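Local coordinates for transcription regulator (Lactobacillus plantarum WCFS1, PDB 3CLK), which probably binds DNA to regulate transcription, with a periplasmic-binding-protein-like domain that may sense a small effector, as in LacI-type repressors, at residues 74-78 with 79-83; 149-153 with 154-158; 190-193 with 194-198. All blocks are in the same frame, centred on the assembly; numbering follows the deposited sequence.

Contact 1 (74-78 with 79-83); sequences IALTD and DNLQL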
loop_
_atom_site.group_PDB
_atom_site.type_symbol
_atom_site.label_atom_id
_atom_site.label_comp_id
_atom_site.label_asym_id
_atom_site.label_seq_id
_atom_site.Cartn_x
_atom_site.Cartn_y
_atom_site.Cartn_z
ATOM N N ILE B 74 -14.540 1.835 -7.955
ATOM C CA ILE B 74 -14.491 3.060 -8.751
ATOM C C ILE B 74 -15.909 3.602 -8.902
ATOM O O ILE B 74 -16.819 2.879 -9.314
ATOM C CB ILE B 74 -13.894 2.816 -10.168
ATOM C CG1 ILE B 74 -12.388 3.092 -10.168
ATOM C CG2 ILE B 74 -14.571 3.726 -11.194
ATOM C CD1 ILE B 74 -11.573 2.078 -9.426
ATOM N N ALA B 75 -16.091 4.875 -8.566
ATOM C CA ALA B 75 -17.396 5.515 -8.678
ATOM C C ALA B 75 -17.485 6.239 -10.020
ATOM O O ALA B 75 -17.106 7.404 -10.138
ATOM C CB ALA B 75 -17.596 6.503 -7.531
ATOM N N LEU B 76 -17.985 5.541 -11.033
ATOM C CA LEU B 76 -18.114 6.125 -12.365
ATOM C C LEU B 76 -19.225 7.166 -12.438
ATOM O O LEU B 76 -20.232 7.064 -11.749
ATOM C CB LEU B 76 -18.400 5.033 -13.398
ATOM C CG LEU B 76 -17.334 3.967 -13.646
ATOM C CD1 LEU B 76 -17.881 2.933 -14.622
ATOM C CD2 LEU B 76 -16.074 4.612 -14.196
ATOM N N THR B 77 -19.032 8.173 -13.278
ATOM C CA THR B 77 -20.049 9.198 -13.456
ATOM C C THR B 77 -21.202 8.566 -14.239
ATOM O O THR B 77 -21.065 7.467 -14.779
ATOM C CB THR B 77 -19.499 10.388 -14.248
ATOM O OG1 THR B 77 -19.025 9.935 -15.522
ATOM C CG2 THR B 77 -18.353 11.045 -13.487
ATOM N N ASP B 78 -22.335 9.255 -14.297
ATOM C CA ASP B 78 -23.493 8.733 -15.014
ATOM C C ASP B 78 -23.175 8.434 -16.478
ATOM O O ASP B 78 -23.597 7.405 -17.014
ATOM C CB ASP B 78 -24.656 9.722 -14.936
ATOM C CG ASP B 78 -25.015 10.079 -13.510
ATOM O OD1 ASP B 78 -24.245 10.828 -12.872
ATOM O OD2 ASP B 78 -26.061 9.604 -13.024
ATOM N N ASP B 79 -22.430 9.328 -17.122
ATOM C CA ASP B 79 -22.072 9.148 -18.525
ATOM C C ASP B 79 -20.960 8.126 -18.743
ATOM O O ASP B 79 -20.977 7.393 -19.732
ATOM C CB ASP B 79 -21.677 10.490 -19.152
ATOM C CG ASP B 79 -22.820 11.489 -19.150
ATOM O OD1 ASP B 79 -23.967 11.078 -19.422
ATOM O OD2 ASP B 79 -22.574 12.685 -18.888
ATOM N N ASN B 80 -19.989 8.076 -17.836
ATOM C CA ASN B 80 -18.906 7.110 -17.976
ATOM C C ASN B 80 -19.440 5.692 -17.779
ATOM O O ASN B 80 -18.890 4.736 -18.318
ATOM C CB ASN B 80 -17.790 7.404 -16.973
ATOM C CG ASN B 80 -16.791 8.421 -17.497
ATOM O OD1 ASN B 80 -16.430 9.377 -16.806
ATOM N ND2 ASN B 80 -16.333 8.213 -18.726
ATOM N N LEU B 81 -20.522 5.572 -17.014
ATOM C CA LEU B 81 -21.146 4.282 -16.754
ATOM C C LEU B 81 -21.912 3.805 -17.987
ATOM O O LEU B 81 -21.811 2.637 -18.366
ATOM C CB LEU B 81 -22.096 4.379 -15.562
ATOM C CG LEU B 81 -22.968 3.151 -15.265
ATOM C CD1 LEU B 81 -22.105 1.905 -15.118
ATOM C CD2 LEU B 81 -23.762 3.404 -13.994
ATOM N N GLN B 82 -22.682 4.699 -18.607
ATOM C CA GLN B 82 -23.428 4.321 -19.809
ATOM C C GLN B 82 -22.397 3.985 -20.883
ATOM O O GLN B 82 -22.632 3.153 -21.755
ATOM C CB GLN B 82 -24.328 5.465 -20.295
ATOM C CG GLN B 82 -23.596 6.770 -20.551
ATOM C CD GLN B 82 -24.215 7.591 -21.670
ATOM O OE1 GLN B 82 -25.411 7.889 -21.658
ATOM N NE2 GLN B 82 -23.394 7.966 -22.646
ATOM N N LEU B 83 -21.246 4.640 -20.801
ATOM C CA LEU B 83 -20.174 4.407 -21.750
ATOM C C LEU B 83 -19.687 2.958 -21.650
ATOM O O LEU B 83 -19.615 2.249 -22.652
ATOM C CB LEU B 83 -19.028 5.382 -21.482
ATOM C CG LEU B 83 -17.789 5.334 -22.378
ATOM C CD1 LEU B 83 -16.845 4.243 -21.911
ATOM C CD2 LEU B 83 -18.216 5.120 -23.827
#
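Thr77 and Asn80 meet where an extended backbone (psi 168° at Thr77) turns into helix 78-86, bringing their CA atoms to 5.1 Å and placing Thr77 at the N-cap. The evidence for the cap is direct: Asn80 N donates to Thr77 OG1 over 3.1 Å. The hydroxyl reaches this N-H because OG1 is wedged between its own backbone N and carbonyl carbon (chi1 58°), which aims it at the first turn. Thr77 OG1 in turn donates to Asn80 OD1 at 2.9 Å, coming from above the plane of the amide carbonyl and not along a lone pair. The hydroxyl is thus engaged by both the backbone and the side chain of one residue. Asn80 OD1 receives a second, weak bond from Gln54 NE2, a slight link to helix 53-63, on which Leu76 and Thr77 also pack through Gln54.

Regular helical bonding begins at once: Leu81 N donates to Thr77 O at 3.0 Å, and Gln82 N to Asp78 O over a longer 3.3 Å. An apolar pair spans the cap. Leu76, the residue before the N-cap, comes within 4.3 Å of Leu81, CB to CB, and lays its CD1 4.1 Å from Leu81 CA, the i to i+5 pairing of a hydrophobic staple. On the exposed side, Asp78 and Asp79 open the helix with their carboxylates apart, Asp78 OD1 standing 6.5 Å from Asp79 OD2.

Chemically, the cap meets one N-H that has no earlier turn to serve it and keeps the threonine hydroxyl occupied as both acceptor and donor. The two acidic groups sit where the positive end of the helix dipole would probably favour them, which may offset part of any repulsion between them.

Contact 2 (149-153 with 154-158); sequences KALKE and ANIAI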
loop_
_atom_site.group_PDB
_atom_site.type_symbol
_atom_site.label_atom_id
_atom_site.label_comp_id
_atom_site.label_asym_id
_atom_site.label_seq_id
_atom_site.Cartn_x
_atom_site.Cartn_y
_atom_site.Cartn_z
ATOM N N LYS B 149 -27.811 1.122 13.623
ATOM C CA LYS B 149 -28.686 -0.001 13.925
ATOM C C LYS B 149 -28.159 -0.705 15.178
ATOM O O LYS B 149 -28.920 -1.005 16.097
ATOM C CB LYS B 149 -28.719 -0.985 12.752
ATOM C CG LYS B 149 -29.582 -2.222 13.011
ATOM C CD LYS B 149 -29.832 -3.032 11.745
ATOM C CE LYS B 149 -28.552 -3.628 11.164
ATOM N NZ LYS B 149 -28.827 -4.476 9.958
ATOM N N ALA B 150 -26.852 -0.955 15.207
ATOM C CA ALA B 150 -26.220 -1.615 16.345
ATOM C C ALA B 150 -26.496 -0.831 17.614
ATOM O O ALA B 150 -26.807 -1.412 18.657
ATOM C CB ALA B 150 -24.715 -1.737 16.120
ATOM N N LEU B 151 -26.402 0.490 17.521
ATOM C CA LEU B 151 -26.649 1.353 18.669
ATOM C C LEU B 151 -28.103 1.275 19.127
ATOM O O LEU B 151 -28.385 1.183 20.326
ATOM C CB LEU B 151 -26.299 2.807 18.332
ATOM C CG LEU B 151 -24.819 3.114 18.076
ATOM C CD1 LEU B 151 -24.613 4.625 18.058
ATOM C CD2 LEU B 151 -23.959 2.485 19.162
ATOM N N LYS B 152 -29.026 1.315 18.170
ATOM C CA LYS B 152 -30.442 1.247 18.496
ATOM C C LYS B 152 -30.825 -0.083 19.130
ATOM O O LYS B 152 -31.610 -0.120 20.074
ATOM C CB LYS B 152 -31.285 1.495 17.243
ATOM C CG LYS B 152 -31.296 2.953 16.808
ATOM C CD LYS B 152 -31.992 3.831 17.846
ATOM C CE LYS B 152 -31.885 5.317 17.502
ATOM N NZ LYS B 152 -32.385 5.624 16.134
ATOM N N GLU B 153 -30.275 -1.177 18.613
ATOM C CA GLU B 153 -30.571 -2.495 19.157
ATOM C C GLU B 153 -29.995 -2.645 20.569
ATOM O O GLU B 153 -30.427 -3.505 21.344
ATOM C CB GLU B 153 -30.027 -3.579 18.230
ATOM C CG GLU B 153 -30.806 -3.706 16.917
ATOM C CD GLU B 153 -30.323 -4.854 16.059
ATOM O OE1 GLU B 153 -29.667 -5.765 16.599
ATOM O OE2 GLU B 153 -30.612 -4.863 14.845
ATOM N N ALA B 154 -29.028 -1.793 20.902
ATOM C CA ALA B 154 -28.406 -1.808 22.220
ATOM C C ALA B 154 -29.031 -0.689 23.045
ATOM O O ALA B 154 -28.617 -0.425 24.174
ATOM C CB ALA B 154 -26.897 -1.587 22.099
ATOM N N ASN B 155 -30.023 -0.027 22.456
ATOM C CA ASN B 155 -30.719 1.072 23.112
ATOM C C ASN B 155 -29.787 2.233 23.451
ATOM O O ASN B 155 -29.912 2.875 24.494
ATOM C CB ASN B 155 -31.442 0.556 24.364
ATOM C CG ASN B 155 -32.694 -0.233 24.020
ATOM O OD1 ASN B 155 -33.668 0.331 23.529
ATOM N ND2 ASN B 155 -32.665 -1.540 24.252
ATOM N N ILE B 156 -28.845 2.498 22.552
ATOM C CA ILE B 156 -27.905 3.597 22.718
ATOM C C ILE B 156 -28.387 4.702 21.790
ATOM O O ILE B 156 -28.507 4.489 20.589
ATOM C CB ILE B 156 -26.472 3.189 22.306
ATOM C CG1 ILE B 156 -25.912 2.172 23.306
ATOM C CG2 ILE B 156 -25.572 4.414 22.237
ATOM C CD1 ILE B 156 -24.556 1.611 22.902
ATOM N N ALA B 157 -28.665 5.876 22.350
ATOM C CA ALA B 157 -29.146 7.010 21.566
ATOM C C ALA B 157 -28.104 7.508 20.567
ATOM O O ALA B 157 -26.944 7.734 20.922
ATOM C CB ALA B 157 -29.556 8.148 22.497
ATOM N N ILE B 158 -28.522 7.674 19.315
ATOM C CA ILE B 158 -27.620 8.153 18.275
ATOM C C ILE B 158 -27.197 9.591 18.577
ATOM O O ILE B 158 -28.028 10.493 18.649
ATOM C CB ILE B 158 -28.294 8.079 16.893
ATOM C CG1 ILE B 158 -28.574 6.616 16.544
ATOM C CG2 ILE B 158 -27.404 8.720 15.840
ATOM C CD1 ILE B 158 -29.224 6.406 15.200
#
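Leu151 O is gripped by two backbone N-H groups, a nearly straight bond from Ile156 N (2.6 Å, 167° at the hydrogen) and a weaker one from Ala154 N (3.1 Å). The first is the six-to-one bond of a Schellman motif, which closes helix 138-153. Its companion runs from Asn155 N to Lys152 O at 2.9 Å, with the donor well above the carbonyl plane. Both depend on Asn155 taking a positive phi of 61°, a left-handed conformation that asparagine tolerates well and that turns the chain back over the last turn.

The apolar pair expected of this motif is present. Leu151 and Ile156 are buried and run at a slant to one another, with Leu151 CD2 meeting Ile156 CD1 at 3.9 Å and Ile156 CG2 at 4.0 Å. Ile156 also reaches Trp162 and Arg126, while Leu151 rests on Thr117 of helix 109-121. Arg126 reinforces the turn by donating to Ala154 O.

Glu153 OE1 is hydrogen-bonded to Tyr114 OH. Lys149 reaches the same neighbourhood, with a salt bridge to Glu110 and a cation-pi contact with Tyr114, so helix 109-121 is fastened to this helix by charge as well as by apolar contact.

Farther along, Lys152 folds back over the departing chain. Bends at chi2 (-66°) and chi4 carry its CE-NZ end across Ile158 at about a right angle, with Lys152 CE 3.7 Å from Ile158 CG1 and Lys152 NZ 3.4 Å from Ile158 CD1.

Contact 3 (190-193 with 194-198); sequences IAAS and DMTAI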
loop_
_atom_site.group_PDB
_atom_site.type_symbol
_atom_site.label_atom_id
_atom_site.label_comp_id
_atom_site.label_asym_id
_atom_site.label_seq_id
_atom_site.Cartn_x
_atom_site.Cartn_y
_atom_site.Cartn_z
ATOM N N ILE B 190 -14.814 3.380 16.027
ATOM C CA ILE B 190 -14.760 2.552 14.837
ATOM C C ILE B 190 -14.108 3.403 13.757
ATOM O O ILE B 190 -14.532 4.535 13.500
ATOM C CB ILE B 190 -16.175 2.147 14.384
ATOM C CG1 ILE B 190 -16.856 1.344 15.501
ATOM C CG2 ILE B 190 -16.105 1.338 13.093
ATOM C CD1 ILE B 190 -18.226 0.867 15.157
ATOM N N ALA B 191 -13.062 2.869 13.141
ATOM C CA ALA B 191 -12.356 3.605 12.098
ATOM C C ALA B 191 -12.853 3.182 10.728
ATOM O O ALA B 191 -13.063 1.997 10.475
ATOM C CB ALA B 191 -10.849 3.376 12.215
ATOM N N ALA B 192 -13.029 4.165 9.851
ATOM C CA ALA B 192 -13.516 3.927 8.496
ATOM C C ALA B 192 -12.593 3.049 7.667
ATOM O O ALA B 192 -13.028 2.436 6.700
ATOM C CB ALA B 192 -13.732 5.277 7.778
ATOM N N SER B 193 -11.316 2.998 8.042
ATOM C CA SER B 193 -10.327 2.210 7.315
ATOM C C SER B 193 -9.098 2.001 8.199
ATOM O O SER B 193 -8.959 2.647 9.243
ATOM C CB SER B 193 -9.899 2.944 6.033
ATOM O OG SER B 193 -9.017 4.020 6.329
ATOM N N ASP B 194 -8.201 1.114 7.774
ATOM C CA ASP B 194 -6.997 0.854 8.554
ATOM C C ASP B 194 -6.136 2.109 8.677
ATOM O O ASP B 194 -5.602 2.382 9.745
ATOM C CB ASP B 194 -6.150 -0.268 7.939
ATOM C CG ASP B 194 -6.894 -1.587 7.819
ATOM O OD1 ASP B 194 -7.844 -1.857 8.596
ATOM O OD2 ASP B 194 -6.496 -2.379 6.948
HETATM N N MSE B 195 -5.978 2.866 7.587
HETATM C CA MSE B 195 -5.171 4.085 7.646
HETATM C C MSE B 195 -5.845 5.106 8.568
HETATM O O MSE B 195 -5.174 5.860 9.275
HETATM C CB MSE B 195 -4.989 4.707 6.250
HETATM C CG MSE B 195 -4.103 3.909 5.309
HETATM SE SE MSE B 195 -2.352 3.635 6.106
HETATM C CE MSE B 195 -1.829 5.473 6.365
ATOM N N THR B 196 -7.171 5.152 8.542
ATOM C CA THR B 196 -7.895 6.078 9.408
ATOM C C THR B 196 -7.651 5.660 10.863
ATOM O O THR B 196 -7.417 6.496 11.738
ATOM C CB THR B 196 -9.411 6.080 9.070
ATOM O OG1 THR B 196 -9.602 6.689 7.782
ATOM C CG2 THR B 196 -10.213 6.878 10.120
ATOM N N ALA B 197 -7.669 4.356 11.115
ATOM C CA ALA B 197 -7.440 3.846 12.461
ATOM C C ALA B 197 -6.050 4.217 12.968
ATOM O O ALA B 197 -5.868 4.520 14.147
ATOM C CB ALA B 197 -7.606 2.338 12.473
ATOM N N ILE B 198 -5.061 4.203 12.087
ATOM C CA ILE B 198 -3.724 4.538 12.532
ATOM C C ILE B 198 -3.681 6.010 12.939
ATOM O O ILE B 198 -3.048 6.353 13.932
ATOM C CB ILE B 198 -2.673 4.220 11.445
ATOM C CG1 ILE B 198 -2.730 2.731 11.090
ATOM C CG2 ILE B 198 -1.264 4.521 11.969
ATOM C CD1 ILE B 198 -1.721 2.322 10.042
#
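Asp194 is the first residue of helix 194-206, which Ser193 caps as its N-cap residue. The cap lies at the strand-to-helix turn of a beta-alpha-beta unit formed by strand 188-191, the helix and strand 216-219. The Asp194 carboxylate is held by partners beyond the cap: OD1 accepts from Ser219 OG and Gly222 N, OD2 from Thr223 N, gripping the end of strand 216-219 and the loop after it.

Selenomethionine Met195 brings its CB to 4.1 Å from Ser193 OG, but its chain, bent at chi2 and chi3, leads off to Ile228 of the second subunit. Thr196 supplies the capping donor: Thr196 N bonds to Ser193 OG at 3.1 Å, 157° at the hydrogen. Ser193 OG is set there by chi1 of 76° and is also hydrogen-bonded to Tyr168 O, while Thr196 OG1 bonds to Ser169 O. Replacing Ser193 by alanine removes OG, which would probably leave Thr196 N without its cap and Tyr168 O without this partner. Thr196 CG2, on the other branch, lies 4.1 Å from Ala191 CB.

Ala197 N donates to Ser193 O at 2.8 Å, the first regular helical bond. Its methyl presses on the strand end: Ala197 CB is 3.4 Å from Ala191 CB, tighter than usual for two carbons.

Overall arrangement
Along the chain the three come in series, contact 1, then 2, then 3. Contact 1 follows strand 68-72 of the all-parallel sheet and starts helix 78-86. Contacts 2 and 3 lie in the part of the chain built on the mixed sheet: contact 2 leads from helix 138-153 towards the edge strand 163-164, and contact 3 joins the end of strand 188-191 to helix 194-206. Centres of contacts 1 and 3 lie 28 Å apart, on opposite sides of the chain's centre, whereas 2 and 3 are 22 Å apart with nearest atoms about 7 Å away. Both lean on helix 109-121. Two lobes of this kind are consistent with a periplasmic-binding-protein-like fold, and contact 3 also borders the second subunit.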